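Local atomic coordinates of serine-pyruvate aminotransferase (AgxT) (PDB entry 3ZRR), a protein that probably catalyses pyridoxal-phosphate-dependent transamination between amino and oxo acids, such as serine with pyruvate or alanine with glyoxylate. Residues A[86-91]-A[136-141]. Numbering follows the deposited sequence.
With PXG (3-[O-phosphonopyridoxyl]--amino-benzoic acid), chain C.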
loop_
_atom_site.group_PDB
_atom_site.type_symbol
_atom_site.label_atom_id
_atom_site.label_comp_id
_atom_site.label_asym_id
_atom_site.label_seq_id
_atom_site.Cartn_x
_atom_site.Cartn_y
_atom_site.Cartn_z
ATOM N N GLY A 86 -18.010 33.142 11.914
ATOM C CA GLY A 86 -16.628 33.491 11.581
ATOM C C GLY A 86 -16.277 33.175 10.147
ATOM O O GLY A 86 -17.125 33.290 9.274
ATOM N N VAL A 87 -15.035 32.753 9.925
ATOM C CA VAL A 87 -14.468 32.554 8.576
ATOM C C VAL A 87 -15.337 31.710 7.649
ATOM O O VAL A 87 -15.614 32.094 6.528
ATOM C CB VAL A 87 -13.045 31.891 8.672
ATOM C CG1 VAL A 87 -12.494 31.541 7.287
ATOM C CG2 VAL A 87 -12.094 32.807 9.342
ATOM N N PHE A 88 -15.766 30.550 8.122
ATOM C CA PHE A 88 -16.486 29.651 7.245
ATOM C C PHE A 88 -17.970 30.017 7.045
ATOM O O PHE A 88 -18.536 29.774 6.002
ATOM C CB PHE A 88 -16.185 28.192 7.616
ATOM C CG PHE A 88 -14.774 27.806 7.288
ATOM C CD1 PHE A 88 -14.391 27.601 5.958
ATOM C CD2 PHE A 88 -13.804 27.744 8.293
ATOM C CE1 PHE A 88 -13.055 27.308 5.637
ATOM C CE2 PHE A 88 -12.463 27.467 7.975
ATOM C CZ PHE A 88 -12.099 27.232 6.650
ATOM N N GLY A 89 -18.566 30.677 8.018
ATOM C CA GLY A 89 -19.847 31.362 7.774
ATOM C C GLY A 89 -19.669 32.456 6.727
ATOM O O GLY A 89 -20.486 32.595 5.796
ATOM N N ASP A 90 -18.579 33.217 6.839
ATOM C CA ASP A 90 -18.346 34.312 5.893
ATOM C C ASP A 90 -18.113 33.811 4.457
ATOM O O ASP A 90 -18.379 34.534 3.489
ATOM C CB ASP A 90 -17.180 35.183 6.333
ATOM C CG ASP A 90 -17.489 35.987 7.598
ATOM O OD1 ASP A 90 -18.671 36.085 8.054
ATOM O OD2 ASP A 90 -16.523 36.499 8.163
ATOM N N ARG A 91 -17.608 32.589 4.329
ATOM C CA ARG A 91 -17.416 31.992 3.015
ATOM C C ARG A 91 -18.754 31.827 2.256
ATOM O O ARG A 91 -18.765 31.909 1.029
ATOM C CB ARG A 91 -16.647 30.654 3.124
ATOM C CG ARG A 91 -16.541 29.918 1.803
ATOM C CD ARG A 91 -15.369 29.007 1.762
ATOM N NE ARG A 91 -14.127 29.761 1.825
ATOM C CZ ARG A 91 -12.945 29.240 1.537
ATOM N NH1 ARG A 91 -12.853 27.961 1.142
ATOM N NH2 ARG A 91 -11.866 29.991 1.636
ATOM N N VAL A 136 -20.345 23.774 13.146
ATOM C CA VAL A 136 -19.156 24.148 13.925
ATOM C C VAL A 136 -18.303 25.103 13.102
ATOM O O VAL A 136 -17.921 24.784 11.971
ATOM C CB VAL A 136 -18.314 22.923 14.331
ATOM C CG1 VAL A 136 -16.908 23.352 14.880
ATOM C CG2 VAL A 136 -19.043 22.083 15.363
ATOM N N GLU A 137 -18.027 26.270 13.678
ATOM C CA GLU A 137 -17.189 27.281 13.040
ATOM C C GLU A 137 -15.745 26.992 13.384
ATOM O O GLU A 137 -15.282 27.225 14.514
ATOM C CB GLU A 137 -17.584 28.714 13.453
ATOM C CG GLU A 137 -16.614 29.775 12.955
ATOM C CD GLU A 137 -16.419 29.727 11.437
ATOM O OE1 GLU A 137 -17.418 29.880 10.708
ATOM O OE2 GLU A 137 -15.266 29.550 10.982
ATOM N N THR A 138 -15.039 26.481 12.384
ATOM C CA THR A 138 -13.717 25.922 12.557
ATOM C C THR A 138 -12.726 26.980 13.022
ATOM O O THR A 138 -11.801 26.659 13.767
ATOM C CB THR A 138 -13.244 25.279 11.212
ATOM O OG1 THR A 138 -14.266 24.388 10.766
ATOM C CG2 THR A 138 -11.943 24.474 11.390
ATOM N N SER A 139 -12.920 28.232 12.600
ATOM C CA SER A 139 -11.961 29.276 12.939
ATOM C C SER A 139 -11.973 29.656 14.430
ATOM O O SER A 139 -11.005 30.196 14.930
ATOM C CB SER A 139 -12.190 30.520 12.084
ATOM O OG SER A 139 -13.502 31.032 12.326
ATOM N N THR A 140 -13.046 29.339 15.136
ATOM C CA THR A 140 -13.180 29.726 16.544
ATOM C C THR A 140 -13.545 28.560 17.474
ATOM O O THR A 140 -13.503 28.710 18.686
ATOM C CB THR A 140 -14.278 30.820 16.747
ATOM O OG1 THR A 140 -15.571 30.286 16.395
ATOM C CG2 THR A 140 -13.974 32.117 15.957
ATOM N N GLY A 141 -13.933 27.424 16.913
ATOM C CA GLY A 141 -14.301 26.253 17.711
ATOM C C GLY A 141 -15.689 26.342 18.331
ATOM O O GLY A 141 -15.990 25.642 19.295
HETATM N N1 PXG C . -16.751 24.860 6.169
HETATM C C2 PXG C . -16.053 24.550 7.282
HETATM C C2A PXG C . -16.729 24.616 8.638
HETATM C C3 PXG C . -14.714 24.151 7.168
HETATM O O3 PXG C . -14.043 23.828 8.301
HETATM C C5 PXG C . -14.836 24.414 4.793
HETATM C C6 PXG C . -16.187 24.798 4.935
HETATM C C5A PXG C . -14.205 24.363 3.394
HETATM O OP4 PXG C . -13.892 22.999 3.103
HETATM P P PXG C . -12.901 22.636 1.918
HETATM O OP1 PXG C . -12.949 21.133 1.911
HETATM O OP2 PXG C . -11.574 23.278 2.303
HETATM O OP3 PXG C . -13.557 23.334 0.744
HETATM C C4 PXG C . -14.099 24.076 5.923
HETATM C C4A PXG C . -12.653 23.635 5.750
HETATM C C7 PXG C . -7.911 25.648 9.078
HETATM C C8 PXG C . -8.595 24.988 7.918
HETATM O O2 PXG C . -7.289 26.725 8.885
HETATM C C9 PXG C . -9.941 24.602 8.001
HETATM C C10 PXG C . -10.565 23.995 6.910
HETATM C C11 PXG C . -9.812 23.773 5.755
HETATM C C12 PXG C . -8.465 24.149 5.671
HETATM C C13 PXG C . -7.860 24.758 6.761
HETATM O O8 PXG C . -7.973 25.080 10.198
HETATM N N9 PXG C . -11.868 23.619 6.966
#
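The first turn of helix 87-96 faces the chain where strand 136-137 runs into a turn, with V87 CA 6.0 Å from S139 CA and F88 CA close to that of E137. E137 carries the contact by laying its carboxylate against the start of the helix, where amide N-H groups lack partners from a preceding turn. E137 OE1 accepts G89 N at 3.0 Å through its syn lone pair; E137 OE2 accepts F88 N at 3.1 Å in an almost straight bond (173°), and also the N and OG of S139. Five donor bonds, one of them weak, from F88 N to OE1, together fix the rotation of the carboxylate, its plane nearly parallel to that of the F88 ring (6° apart), with OE2 at the ring edge near CD2. Replacing E137 by an alanine is likely to leave the F88, G89 and S139 amides without this acceptor and S139 OG free to turn. G86, at the N-cap, suits its place because any CB would clash with S139 OG. V87 CG2 packs on S139 CB at 3.6 Å. With CG beside its backbone N (chi1 -69°), F88 lays one ring face over the pyridine of PXG, F88 CE1 lying 3.4 Å from PXG C4, while T138 OG1 shares a 2.5 Å hydrogen bond with PXG O3 and another with S166. An aromatic ring stacked on the cofactor's pyridine, beside a threonine at O3, is characteristic of the class-V aminotransferase active site.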